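Local structure of TbpB (Actinobacillus pleuropneumoniae, 3HOL) at residues A[35-40]-A[130-135]; A[44-49]-A[249-254]; A[50-55]-A[104-109]; A[84-89]-A[123-128]; A[451-456]-A[463-468]. The protein probably binds host transferrin at the bacterial cell surface as the lipoprotein component of the bacterial transferrin receptor, helping the bacterium to acquire iron. All coordinates share one frame; numbering follows the deposited sequence.

Interaction 1: A[35-40]-A[130-135]; sequences PVSSFE and SNANLN
Ala132 pushes its methyl group up against Ser37. Its CB lies 3.5 Å from Ser37 N and just as near Ser37 OG. On one side of this methyl sits Pro35, on the other Leu134. Segments 35-40 and 130-135 run in nearly the same direction, 5° apart end to end. Side chains carry the contact. Pro35 lays its ring along the other backbone, with CD 3.4 Å from Ser130 O and CG 4.0 Å from Asn131 CA. The hydroxyl of Ser37 stands between its own backbone N and carbonyl carbon (chi1 63°). This torsion aims OG across the gap, beside Ala132 CB and 3.6 Å from Leu134 CD1. The same OG is hydrogen-bonded outside the two segments, to Lys155 O. Leu134 reaches back with one branch: CD1 ends 3.6 Å from Ser38 C, and its methyl lies against the peptide between Ser38 and Phe39. Asn131 and Asn133 turn their CB atoms the other way. Asn131 OD1 bonds to Arg140 and its ND2 to Asp45. Asn133 OD1 accepts from Asn135 N at 3.0 Å, which makes an Asx turn where the chain leaves the strand. Ser130 OG bonds to Asn131 O at 2.7 Å, on a lone pair in the carbonyl plane. Segment 35-40 has backbone bonds to Gly158 and Arg156, and Ala132 pairs with Val44. The contact joins the loop after strand 29-33 to the end of the long strand 119-133, at what is probably the rim of the N-lobe beta barrel.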
# COMPACT_ATOMS: atom_id res chain seq x y z
N PRO A 35 -17.27 -6.68 21.37
CA PRO A 35 -18.13 -5.86 22.25
C PRO A 35 -18.69 -6.65 23.43
O PRO A 35 -19.00 -7.83 23.31
CB PRO A 35 -19.30 -5.49 21.34
CG PRO A 35 -18.67 -5.42 19.98
CD PRO A 35 -17.76 -6.64 19.97
N VAL A 36 -18.85 -5.95 24.54
CA VAL A 36 -19.44 -6.49 25.76
C VAL A 36 -20.50 -5.48 26.25
O VAL A 36 -20.22 -4.28 26.36
CB VAL A 36 -18.33 -6.70 26.82
CG1 VAL A 36 -18.93 -6.99 28.22
CG2 VAL A 36 -17.37 -7.85 26.36
N SER A 37 -21.71 -5.95 26.48
CA SER A 37 -22.80 -5.08 26.94
C SER A 37 -23.05 -5.34 28.43
O SER A 37 -22.27 -6.04 29.07
CB SER A 37 -24.06 -5.33 26.12
OG SER A 37 -24.54 -6.65 26.28
N SER A 38 -24.12 -4.74 28.98
CA SER A 38 -24.46 -4.90 30.39
C SER A 38 -25.93 -4.57 30.57
O SER A 38 -26.56 -4.03 29.66
CB SER A 38 -23.64 -3.95 31.25
OG SER A 38 -24.05 -2.61 30.97
N PHE A 39 -26.47 -4.86 31.76
CA PHE A 39 -27.87 -4.54 32.08
C PHE A 39 -28.20 -3.06 31.86
O PHE A 39 -29.30 -2.72 31.41
CB PHE A 39 -28.24 -4.98 33.53
CG PHE A 39 -29.18 -4.02 34.24
CD1 PHE A 39 -30.58 -4.13 34.07
CD2 PHE A 39 -28.67 -2.98 35.06
CE1 PHE A 39 -31.46 -3.22 34.71
CE2 PHE A 39 -29.53 -2.07 35.70
CZ PHE A 39 -30.94 -2.19 35.53
N GLU A 40 -27.25 -2.19 32.18
CA GLU A 40 -27.41 -0.75 32.03
C GLU A 40 -27.31 -0.22 30.57
O GLU A 40 -28.03 0.73 30.21
CB GLU A 40 -26.40 -0.01 32.91
CG GLU A 40 -25.85 1.24 32.20
CD GLU A 40 -24.81 1.99 33.00
OE1 GLU A 40 -23.75 1.39 33.31
OE2 GLU A 40 -25.04 3.18 33.30
N SER A 130 -19.76 -10.74 16.47
CA SER A 130 -21.01 -9.95 16.46
C SER A 130 -20.90 -8.79 17.46
O SER A 130 -19.89 -8.61 18.14
CB SER A 130 -22.23 -10.82 16.75
OG SER A 130 -22.29 -11.06 18.15
N ASN A 131 -21.93 -7.94 17.49
CA ASN A 131 -22.03 -6.99 18.60
C ASN A 131 -22.64 -7.72 19.80
O ASN A 131 -22.90 -8.95 19.71
CB ASN A 131 -22.87 -5.77 18.18
CG ASN A 131 -24.31 -6.11 17.91
OD1 ASN A 131 -24.68 -7.26 17.67
ND2 ASN A 131 -25.15 -5.07 17.91
N ALA A 132 -22.87 -6.99 20.90
CA ALA A 132 -23.48 -7.52 22.13
C ALA A 132 -24.87 -6.91 22.31
O ALA A 132 -25.00 -5.68 22.37
CB ALA A 132 -22.60 -7.25 23.37
N ASN A 133 -25.89 -7.75 22.40
CA ASN A 133 -27.28 -7.26 22.54
C ASN A 133 -28.04 -8.09 23.52
O ASN A 133 -28.47 -9.20 23.20
CB ASN A 133 -28.04 -7.26 21.22
CG ASN A 133 -29.28 -6.34 21.24
OD1 ASN A 133 -29.84 -6.09 22.31
ND2 ASN A 133 -29.72 -5.87 20.05
N LEU A 134 -28.23 -7.51 24.70
CA LEU A 134 -28.94 -8.16 25.80
C LEU A 134 -30.45 -7.93 25.78
O LEU A 134 -31.17 -8.52 26.60
CB LEU A 134 -28.40 -7.65 27.14
CG LEU A 134 -27.33 -8.50 27.82
CD1 LEU A 134 -26.71 -7.70 28.97
CD2 LEU A 134 -27.89 -9.81 28.32
N ASN A 135 -30.91 -7.07 24.88
CA ASN A 135 -32.33 -6.76 24.79
C ASN A 135 -33.22 -7.97 24.52
O ASN A 135 -33.04 -8.67 23.52
CB ASN A 135 -32.58 -5.67 23.76
CG ASN A 135 -32.02 -4.34 24.19
OD1 ASN A 135 -32.34 -3.84 25.27
ND2 ASN A 135 -31.16 -3.77 23.37

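Interaction 2: A[44-49]-A[249-254]; sequences VDISDI and KFVAND
Ile49 and Val251 make the closest apolar contact here, with Ile49 CD1 3.8 Å from Val251 CG2. The two side chains slide past each other in opposite directions. Ile46 meets the other branch of the same valine: its CG2 lies 4.2 Å from Val251 CG1, and the side chains cross obliquely. Val251 has CG1 anti to its backbone N (chi1 -168°), which spreads its two methyls toward the two isoleucines. The lysine chain adds a looser van der Waals contact, Lys249 CE 4.2 Å from Ile49 CG2. The chain of Lys249 bends at its last torsion. Its ammonium end makes a cation-pi contact with Tyr30 and a weak bond to Leu23 O. Polar groups add little directly. Asp45 OD2 stays 4.3 Å from Asp254 O, and the two carboxylates find partners elsewhere. Asp45 OD1 forms a salt bridge with Lys43, and Asp254 OD1 bonds to Ser256 OG. Both isoleucines also touch Phe258 and Val32. The patch is therefore part of an apolar seam between the connection to strand 50-52 and strand 245-251, where the N-lobe handle sheet meets the N-lobe barrel.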
# COMPACT_ATOMS: atom_id res chain seq x y z
N VAL A 44 -24.39 -2.92 22.63
CA VAL A 44 -23.08 -2.32 22.40
C VAL A 44 -22.58 -2.82 21.02
O VAL A 44 -22.45 -4.04 20.78
CB VAL A 44 -22.07 -2.63 23.53
CG1 VAL A 44 -20.62 -2.18 23.18
CG2 VAL A 44 -22.52 -1.96 24.87
N ASP A 45 -22.31 -1.86 20.14
CA ASP A 45 -22.07 -2.15 18.72
C ASP A 45 -20.58 -2.28 18.44
O ASP A 45 -19.77 -1.94 19.29
CB ASP A 45 -22.66 -1.02 17.86
CG ASP A 45 -24.19 -1.06 17.80
OD1 ASP A 45 -24.81 -2.10 18.06
OD2 ASP A 45 -24.77 -0.00 17.55
N ILE A 46 -20.23 -2.75 17.24
CA ILE A 46 -18.85 -2.68 16.78
C ILE A 46 -18.42 -1.22 16.83
O ILE A 46 -19.13 -0.35 16.30
CB ILE A 46 -18.72 -3.24 15.34
CG1 ILE A 46 -19.27 -4.68 15.26
CG2 ILE A 46 -17.26 -3.19 14.83
CD1 ILE A 46 -18.43 -5.69 16.06
N SER A 47 -17.31 -0.94 17.51
CA SER A 47 -16.76 0.42 17.52
C SER A 47 -15.28 0.34 17.80
O SER A 47 -14.76 -0.71 18.20
CB SER A 47 -17.46 1.28 18.60
OG SER A 47 -16.94 0.90 19.86
N ASP A 48 -14.59 1.46 17.60
CA ASP A 48 -13.18 1.61 17.95
C ASP A 48 -12.31 0.65 17.16
O ASP A 48 -11.42 0.03 17.71
CB ASP A 48 -12.93 1.38 19.46
CG ASP A 48 -13.56 2.44 20.31
OD1 ASP A 48 -13.58 3.62 19.88
OD2 ASP A 48 -14.03 2.11 21.43
N ILE A 49 -12.57 0.53 15.87
CA ILE A 49 -11.70 -0.27 15.00
C ILE A 49 -10.31 0.40 14.93
O ILE A 49 -10.22 1.62 14.77
CB ILE A 49 -12.30 -0.40 13.61
CG1 ILE A 49 -13.68 -1.11 13.71
CG2 ILE A 49 -11.35 -1.17 12.74
CD1 ILE A 49 -14.58 -0.92 12.50
N LYS A 249 -11.75 -6.83 5.30
CA LYS A 249 -12.77 -6.82 6.36
C LYS A 249 -14.02 -6.13 5.86
O LYS A 249 -13.99 -5.42 4.84
CB LYS A 249 -12.25 -6.07 7.63
CG LYS A 249 -12.34 -4.53 7.50
CD LYS A 249 -11.65 -3.82 8.69
CE LYS A 249 -12.00 -2.32 8.77
NZ LYS A 249 -11.65 -1.63 7.47
N PHE A 250 -15.11 -6.34 6.57
CA PHE A 250 -16.24 -5.46 6.40
C PHE A 250 -16.97 -5.26 7.71
O PHE A 250 -16.83 -6.07 8.67
CB PHE A 250 -17.20 -5.91 5.28
CG PHE A 250 -17.96 -7.18 5.58
CD1 PHE A 250 -19.06 -7.17 6.40
CD2 PHE A 250 -17.59 -8.38 4.96
CE1 PHE A 250 -19.79 -8.34 6.66
CE2 PHE A 250 -18.33 -9.58 5.18
CZ PHE A 250 -19.43 -9.55 6.06
N VAL A 251 -17.78 -4.21 7.74
CA VAL A 251 -18.64 -3.96 8.92
C VAL A 251 -20.11 -3.90 8.49
O VAL A 251 -20.44 -3.19 7.53
CB VAL A 251 -18.24 -2.66 9.65
CG1 VAL A 251 -18.94 -2.54 11.06
CG2 VAL A 251 -16.73 -2.53 9.75
N ALA A 252 -20.99 -4.63 9.19
CA ALA A 252 -22.43 -4.56 8.90
C ALA A 252 -22.90 -3.09 8.96
O ALA A 252 -22.41 -2.31 9.82
CB ALA A 252 -23.21 -5.44 9.91
N ASN A 253 -23.83 -2.71 8.08
CA ASN A 253 -24.31 -1.34 8.04
C ASN A 253 -24.99 -0.90 9.36
O ASN A 253 -24.92 0.26 9.69
CB ASN A 253 -25.22 -1.10 6.83
CG ASN A 253 -24.50 -1.25 5.53
OD1 ASN A 253 -23.26 -1.08 5.42
ND2 ASN A 253 -25.26 -1.58 4.50
N ASP A 254 -25.55 -1.83 10.12
CA ASP A 254 -26.09 -1.52 11.46
C ASP A 254 -25.08 -1.82 12.58
O ASP A 254 -25.46 -1.88 13.76
CB ASP A 254 -27.37 -2.32 11.71
CG ASP A 254 -27.12 -3.83 11.83
OD1 ASP A 254 -26.01 -4.30 11.55
OD2 ASP A 254 -28.05 -4.56 12.20

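Interaction 3: A[50-55]-A[104-109]; sequences EVITNG and YYKGNS
Lys106 leaves its backbone with CG between N and the carbonyl carbon (chi1 60°), then bends at chi3 (73°), which brings NZ to 3.0 Å from Asn54 O. Asn108 starts with a similar first torsion (chi1 58°), and its ND2 bonds to Gly55 O at 2.9 Å. Lys106 lies on strand 101-107 of the five-stranded antiparallel handle sheet of the N lobe, and Asn108 follows just after its end. Strands 50-52 and 101-107 flank strand 29-33; their axes approach to 8.4 Å. The ammonium group of Lys106 sits above the carbonyl plane of Asn54, not on a lone pair. Asp59 O and Asn56 O also hold it, and three backbone carbonyls fix this buried end. The amide of Asn108 is nearly coplanar with Gly55 O, and its N-H points almost straight at that oxygen. Ile52 reaches across to strand 101-107, touching Val31 of the intervening strand as well. Its CD1 lies 3.6 Å from Tyr105 O, while its CG2 touches Lys106 CE. Gly55 lacks a side chain, which lets its backbone come close to Asn108. Gly55 CA rests 3.7 Å from Gly107 O, a buried carbonyl with no hydrogen-bond partner in the model.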
# COMPACT_ATOMS: atom_id res chain seq x y z
N GLU A 50 -9.24 -0.38 15.07
CA GLU A 50 -7.91 0.21 15.19
C GLU A 50 -7.05 -0.23 14.04
O GLU A 50 -7.09 -1.41 13.61
CB GLU A 50 -7.22 -0.28 16.45
CG GLU A 50 -7.95 -0.09 17.74
CD GLU A 50 -7.10 -0.53 18.93
OE1 GLU A 50 -6.34 -1.52 18.80
OE2 GLU A 50 -7.17 0.14 19.98
N VAL A 51 -6.24 0.69 13.54
CA VAL A 51 -5.31 0.37 12.46
C VAL A 51 -4.16 -0.49 12.97
O VAL A 51 -3.68 -0.31 14.06
CB VAL A 51 -4.79 1.65 11.71
CG1 VAL A 51 -4.33 2.72 12.66
CG2 VAL A 51 -3.64 1.32 10.80
N ILE A 52 -3.72 -1.45 12.16
CA ILE A 52 -2.48 -2.16 12.43
C ILE A 52 -1.35 -1.62 11.53
O ILE A 52 -1.53 -1.53 10.30
CB ILE A 52 -2.66 -3.67 12.15
CG1 ILE A 52 -3.67 -4.26 13.14
CG2 ILE A 52 -1.33 -4.41 12.30
CD1 ILE A 52 -3.99 -5.77 12.96
N THR A 53 -0.20 -1.34 12.14
CA THR A 53 1.01 -0.81 11.43
C THR A 53 2.17 -1.82 11.36
O THR A 53 3.18 -1.56 10.71
CB THR A 53 1.51 0.50 12.11
OG1 THR A 53 1.90 0.24 13.47
CG2 THR A 53 0.42 1.54 12.12
N ASN A 54 2.00 -2.97 12.01
CA ASN A 54 2.98 -4.06 12.09
C ASN A 54 2.50 -5.13 11.09
O ASN A 54 1.43 -5.73 11.32
CB ASN A 54 2.98 -4.60 13.55
CG ASN A 54 3.87 -5.80 13.75
OD1 ASN A 54 4.55 -6.23 12.83
ND2 ASN A 54 3.87 -6.36 14.96
N GLY A 55 3.26 -5.36 10.01
CA GLY A 55 2.98 -6.43 9.03
C GLY A 55 3.56 -7.80 9.34
O GLY A 55 3.45 -8.71 8.51
N TYR A 104 -9.12 -9.69 13.84
CA TYR A 104 -8.20 -8.86 13.04
C TYR A 104 -7.87 -9.46 11.66
O TYR A 104 -8.09 -10.66 11.39
CB TYR A 104 -6.89 -8.68 13.82
CG TYR A 104 -6.08 -9.96 13.84
CD1 TYR A 104 -5.05 -10.17 12.90
CD2 TYR A 104 -6.37 -10.98 14.73
CE1 TYR A 104 -4.35 -11.36 12.87
CE2 TYR A 104 -5.66 -12.16 14.73
CZ TYR A 104 -4.66 -12.34 13.77
OH TYR A 104 -3.94 -13.51 13.73
N TYR A 105 -7.38 -8.62 10.76
CA TYR A 105 -6.55 -9.12 9.65
C TYR A 105 -5.33 -8.25 9.54
O TYR A 105 -5.38 -7.06 9.92
CB TYR A 105 -7.29 -9.11 8.32
CG TYR A 105 -7.33 -7.75 7.58
CD1 TYR A 105 -6.36 -7.42 6.61
CD2 TYR A 105 -8.38 -6.86 7.80
CE1 TYR A 105 -6.40 -6.17 5.93
CE2 TYR A 105 -8.46 -5.62 7.10
CZ TYR A 105 -7.45 -5.30 6.15
OH TYR A 105 -7.48 -4.12 5.48
N LYS A 106 -4.27 -8.80 8.94
CA LYS A 106 -3.14 -7.98 8.56
C LYS A 106 -2.39 -8.62 7.40
O LYS A 106 -2.61 -9.80 7.06
CB LYS A 106 -2.18 -7.81 9.74
CG LYS A 106 -1.64 -9.18 10.26
CD LYS A 106 -0.33 -9.05 11.04
CE LYS A 106 -0.51 -8.45 12.38
NZ LYS A 106 0.84 -8.14 13.02
N GLY A 107 -1.53 -7.82 6.78
CA GLY A 107 -0.65 -8.28 5.69
C GLY A 107 0.62 -7.46 5.61
O GLY A 107 0.71 -6.35 6.16
N ASN A 108 1.62 -7.98 4.89
CA ASN A 108 2.78 -7.18 4.57
C ASN A 108 3.05 -7.27 3.07
O ASN A 108 2.46 -8.11 2.39
CB ASN A 108 4.02 -7.67 5.34
CG ASN A 108 4.35 -9.12 5.05
OD1 ASN A 108 4.76 -9.46 3.95
ND2 ASN A 108 4.16 -9.99 6.05
N SER A 109 3.92 -6.41 2.58
CA SER A 109 4.25 -6.35 1.14
C SER A 109 3.03 -6.07 0.23
O SER A 109 2.75 -6.86 -0.68
CB SER A 109 4.99 -7.64 0.73
OG SER A 109 5.33 -7.55 -0.64

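Interaction 4: A[84-89]-A[123-128]; sequences VRSGYV and TGSWDF
Ser86 is the first residue of strand 84-89 to meet strand 123-128, and it does so through water. Its OG lies 2.6 Å from a water that also touches Ser125 OG at 2.9 Å. The same water donates to Asp127 OD2 at 2.6 Å. It bridges the two hydroxyls, which lie 4.3 Å apart (Ser86 OG to Ser125 OG). Ser86 OG has a further partner, Ser262 OG. Gly87 follows with backbone angles that would press a side chain against the preceding carbonyl. Its bare CA comes 3.5 Å from Asp127 OD2. Tyr88 comes next and turns the edge of its ring to the same carboxylate. Asp127 OD1 lies near the ring plane, 3.4 Å from Tyr88 CD2. Ring and carboxylate planes are 83° apart. Asp127 has CG anti to its carbonyl carbon (chi1 -78°), which sets its two oxygens against Gly87 and Tyr88. Outside the segments, OD1 bonds to Ser161 OG and OD2 forms a salt bridge with Lys75. The acid is buried yet well paired, which probably keeps it charged. Trp126 and Phe128 leave the strand on its other face and pack edge-to-face on Tyr171. The contact is between two stacked beta sheets, the N-lobe handle and the N-lobe barrel, with a polar join bridged by one water.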
# COMPACT_ATOMS: atom_id res chain seq x y z
N VAL A 84 -0.25 -12.70 4.40
CA VAL A 84 -1.45 -12.21 5.11
C VAL A 84 -1.80 -13.10 6.32
O VAL A 84 -1.34 -14.23 6.40
CB VAL A 84 -2.69 -12.12 4.16
CG1 VAL A 84 -2.40 -11.24 2.97
CG2 VAL A 84 -3.17 -13.54 3.66
N ARG A 85 -2.59 -12.59 7.25
CA ARG A 85 -3.12 -13.44 8.35
C ARG A 85 -4.38 -12.80 8.87
O ARG A 85 -4.41 -11.59 9.13
CB ARG A 85 -2.11 -13.56 9.52
CG ARG A 85 -2.60 -14.50 10.64
CD ARG A 85 -1.54 -14.68 11.76
NE ARG A 85 -1.96 -15.72 12.74
CZ ARG A 85 -1.18 -16.19 13.72
NH1 ARG A 85 0.10 -15.75 13.83
NH2 ARG A 85 -1.65 -17.12 14.56
N SER A 86 -5.43 -13.58 9.06
CA SER A 86 -6.61 -13.08 9.74
C SER A 86 -7.01 -14.11 10.81
O SER A 86 -6.57 -15.29 10.79
CB SER A 86 -7.74 -12.83 8.72
OG SER A 86 -8.07 -14.06 8.08
N GLY A 87 -7.80 -13.69 11.78
CA GLY A 87 -8.22 -14.63 12.84
C GLY A 87 -8.72 -13.91 14.07
O GLY A 87 -9.33 -12.83 13.98
N TYR A 88 -8.49 -14.52 15.22
CA TYR A 88 -8.99 -13.95 16.46
C TYR A 88 -7.98 -14.27 17.57
O TYR A 88 -7.12 -15.15 17.41
CB TYR A 88 -10.37 -14.56 16.80
CG TYR A 88 -10.43 -16.09 16.69
CD1 TYR A 88 -9.87 -16.92 17.69
CD2 TYR A 88 -11.01 -16.70 15.57
CE1 TYR A 88 -9.89 -18.33 17.55
CE2 TYR A 88 -11.07 -18.11 15.44
CZ TYR A 88 -10.52 -18.89 16.44
OH TYR A 88 -10.59 -20.23 16.30
N VAL A 89 -8.12 -13.56 18.69
CA VAL A 89 -7.32 -13.74 19.89
C VAL A 89 -8.41 -13.63 20.96
O VAL A 89 -8.89 -12.54 21.24
CB VAL A 89 -6.26 -12.60 20.06
CG1 VAL A 89 -5.54 -12.65 21.45
CG2 VAL A 89 -5.24 -12.65 18.96
N THR A 123 -8.64 -18.72 -2.21
CA THR A 123 -9.33 -19.54 -1.26
C THR A 123 -8.73 -19.39 0.11
O THR A 123 -7.49 -19.36 0.25
CB THR A 123 -9.23 -21.03 -1.68
OG1 THR A 123 -9.86 -21.18 -2.97
CG2 THR A 123 -10.04 -21.88 -0.72
N GLY A 124 -9.59 -19.35 1.13
CA GLY A 124 -9.12 -19.19 2.51
C GLY A 124 -10.26 -19.27 3.51
O GLY A 124 -11.16 -20.09 3.37
N SER A 125 -10.20 -18.44 4.57
CA SER A 125 -11.19 -18.51 5.65
C SER A 125 -11.75 -17.14 5.91
O SER A 125 -11.34 -16.17 5.30
CB SER A 125 -10.56 -19.01 6.96
OG SER A 125 -9.58 -18.07 7.42
N TRP A 126 -12.73 -17.08 6.81
CA TRP A 126 -13.17 -15.79 7.31
C TRP A 126 -13.48 -16.01 8.80
O TRP A 126 -13.56 -17.16 9.24
CB TRP A 126 -14.34 -15.23 6.50
CG TRP A 126 -15.68 -16.03 6.55
CD1 TRP A 126 -15.97 -17.24 5.93
CD2 TRP A 126 -16.89 -15.63 7.20
NE1 TRP A 126 -17.28 -17.61 6.19
CE2 TRP A 126 -17.86 -16.65 6.97
CE3 TRP A 126 -17.25 -14.52 7.99
CZ2 TRP A 126 -19.15 -16.59 7.49
CZ3 TRP A 126 -18.55 -14.45 8.50
CH2 TRP A 126 -19.49 -15.49 8.25
N ASP A 127 -13.57 -14.91 9.54
CA ASP A 127 -13.83 -14.90 10.97
C ASP A 127 -14.65 -13.64 11.25
O ASP A 127 -14.74 -12.77 10.38
CB ASP A 127 -12.48 -14.83 11.72
CG ASP A 127 -11.79 -16.20 11.76
OD1 ASP A 127 -12.30 -17.06 12.48
OD2 ASP A 127 -10.74 -16.36 11.08
N PHE A 128 -15.21 -13.53 12.45
CA PHE A 128 -16.12 -12.44 12.76
C PHE A 128 -16.27 -12.29 14.24
O PHE A 128 -15.99 -13.24 15.01
CB PHE A 128 -17.55 -12.65 12.17
CG PHE A 128 -18.26 -13.91 12.67
CD1 PHE A 128 -19.03 -13.88 13.84
CD2 PHE A 128 -18.19 -15.11 11.96
CE1 PHE A 128 -19.67 -15.05 14.31
CE2 PHE A 128 -18.82 -16.27 12.43
CZ PHE A 128 -19.57 -16.22 13.60
O HOH W 1 -10.16 -15.50 8.68

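Interaction 5: A[451-456]-A[463-468]; sequences AGFALD and ENVKFN
Phe453 and Val465 form a single antiparallel hydrogen-bonded pair, with Phe453 N to Val465 O at 3.1 Å and a weak return bond from Val465 N to Phe453 O. Beside this bridge Gly452 CA lies 3.1 Å from Val465 O, a CA-H...O contact. A water links Leu455 N to Glu463 O and extends the join past the bridge. Val465 carries the side-chain packing with both branches. Its CG2 sits over one face of the Phe453 ring, 3.8 Å from the centroid and 17° off the normal, as a CH-pi contact. Its CG1 meets Leu455 CG at 3.4 Å, tighter than usual, and the two side chains cross at about a right angle. With CG1 anti to the carbonyl carbon (chi1 -54°), Val465 divides its methyls between the phenylalanine and the leucine. Asn464 reaches back along the other segment. Its ND2 donates to Ala451 O at 3.1 Å, from above the carbonyl plane, and its OD1 lies 3.4 Å from Ala454 CB. The extended chain of Lys466 runs alongside, with CE 3.7 Å from Ala451 O. Both segments belong to the connection between strands 441-447 and 470-477 of the C-lobe barrel. Phe453, Leu455 and Val465 rest on Val386 of strand 375-387, and Phe453 also packs edge-to-face with Trp392 of strand 391-394.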
# COMPACT_ATOMS: atom_id res chain seq x y z
N ALA A 451 34.97 11.64 -20.22
CA ALA A 451 35.80 12.30 -19.19
C ALA A 451 35.17 12.38 -17.79
O ALA A 451 35.87 12.73 -16.83
CB ALA A 451 36.21 13.70 -19.64
N GLY A 452 33.87 12.10 -17.67
CA GLY A 452 33.20 12.16 -16.36
C GLY A 452 33.09 13.61 -15.90
O GLY A 452 33.21 14.53 -16.71
N PHE A 453 32.84 13.82 -14.61
CA PHE A 453 32.70 15.17 -14.08
C PHE A 453 33.34 15.32 -12.72
O PHE A 453 33.53 14.32 -12.00
CB PHE A 453 31.24 15.66 -14.10
CG PHE A 453 30.32 15.00 -13.09
CD1 PHE A 453 30.06 15.61 -11.85
CD2 PHE A 453 29.64 13.83 -13.40
CE1 PHE A 453 29.19 15.04 -10.92
CE2 PHE A 453 28.75 13.24 -12.47
CZ PHE A 453 28.53 13.84 -11.23
N ALA A 454 33.67 16.57 -12.39
CA ALA A 454 34.39 16.90 -11.15
C ALA A 454 33.41 17.09 -10.00
O ALA A 454 32.43 17.80 -10.15
CB ALA A 454 35.28 18.15 -11.33
N LEU A 455 33.67 16.44 -8.87
CA LEU A 455 32.73 16.51 -7.74
C LEU A 455 32.75 17.84 -6.98
O LEU A 455 31.70 18.30 -6.47
CB LEU A 455 32.91 15.33 -6.79
CG LEU A 455 32.42 13.97 -7.30
CD1 LEU A 455 32.33 12.97 -6.14
CD2 LEU A 455 31.05 14.05 -8.01
N ASP A 456 33.92 18.47 -6.90
CA ASP A 456 34.00 19.85 -6.42
C ASP A 456 34.28 20.79 -7.59
O ASP A 456 35.36 20.74 -8.20
CB ASP A 456 35.04 19.99 -5.32
CG ASP A 456 34.84 21.24 -4.47
OD1 ASP A 456 33.71 21.80 -4.46
OD2 ASP A 456 35.81 21.67 -3.81
N GLU A 463 40.46 13.15 -9.44
CA GLU A 463 40.02 12.71 -10.76
C GLU A 463 38.49 12.91 -10.84
O GLU A 463 37.79 12.87 -9.81
CB GLU A 463 40.38 11.24 -11.00
CG GLU A 463 41.89 10.93 -11.03
CD GLU A 463 42.18 9.61 -11.72
OE1 GLU A 463 41.84 8.52 -11.16
OE2 GLU A 463 42.74 9.67 -12.84
N ASN A 464 37.99 13.15 -12.05
CA ASN A 464 36.55 13.19 -12.27
C ASN A 464 35.91 11.84 -11.98
O ASN A 464 36.49 10.80 -12.31
CB ASN A 464 36.26 13.55 -13.71
CG ASN A 464 36.54 14.99 -14.02
OD1 ASN A 464 36.87 15.79 -13.13
ND2 ASN A 464 36.38 15.33 -15.29
N VAL A 465 34.72 11.83 -11.40
CA VAL A 465 33.97 10.57 -11.30
C VAL A 465 33.51 10.13 -12.69
O VAL A 465 33.11 10.95 -13.52
CB VAL A 465 32.75 10.66 -10.36
CG1 VAL A 465 33.16 11.16 -9.01
CG2 VAL A 465 31.64 11.57 -10.96
N LYS A 466 33.54 8.81 -12.92
CA LYS A 466 32.99 8.21 -14.14
C LYS A 466 32.06 7.05 -13.80
O LYS A 466 32.33 6.28 -12.86
CB LYS A 466 34.10 7.73 -15.06
CG LYS A 466 35.10 8.82 -15.40
CD LYS A 466 36.28 8.29 -16.17
CE LYS A 466 37.36 9.38 -16.28
NZ LYS A 466 38.54 8.93 -17.09
N PHE A 467 30.97 6.92 -14.57
CA PHE A 467 30.07 5.79 -14.43
C PHE A 467 29.74 5.22 -15.81
O PHE A 467 29.53 5.98 -16.77
CB PHE A 467 28.78 6.23 -13.71
CG PHE A 467 28.98 6.57 -12.26
CD1 PHE A 467 29.02 5.56 -11.28
CD2 PHE A 467 29.16 7.90 -11.86
CE1 PHE A 467 29.23 5.88 -9.93
CE2 PHE A 467 29.36 8.24 -10.51
CZ PHE A 467 29.39 7.22 -9.53
N ASN A 468 29.72 3.89 -15.90
CA ASN A 468 29.16 3.20 -17.06
C ASN A 468 28.24 2.04 -16.68
O ASN A 468 28.44 1.42 -15.63
CB ASN A 468 30.28 2.66 -17.95
CG ASN A 468 31.06 3.74 -18.60
OD1 ASN A 468 30.77 4.14 -19.74
ND2 ASN A 468 32.03 4.29 -17.85
O HOH W 2 36.13 14.69 -8.57

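Interactions 1 to 4 cluster in the N lobe, while interaction 5 lies in the C-lobe barrel, its centre about 72 Å from that of interaction 1. Interactions 1 and 2 touch directly, with Pro35 CB 3.5 Å from Val44 O. Interactions 3 and 4 share the handle sheet, where Lys106 O is 2.8 Å from Arg85 N; their centres are about 12 Å apart. Interaction 2 joins this group through Lys249 CB, 3.9 Å from Tyr105 CE2. Interactions 1 and 4 both use strand 119-133. Interaction 4 packs handle on barrel, interaction 2 packs the connection leading to handle strand 50-52 on the barrel, and interaction 3 stays within the handle and the turns next to it.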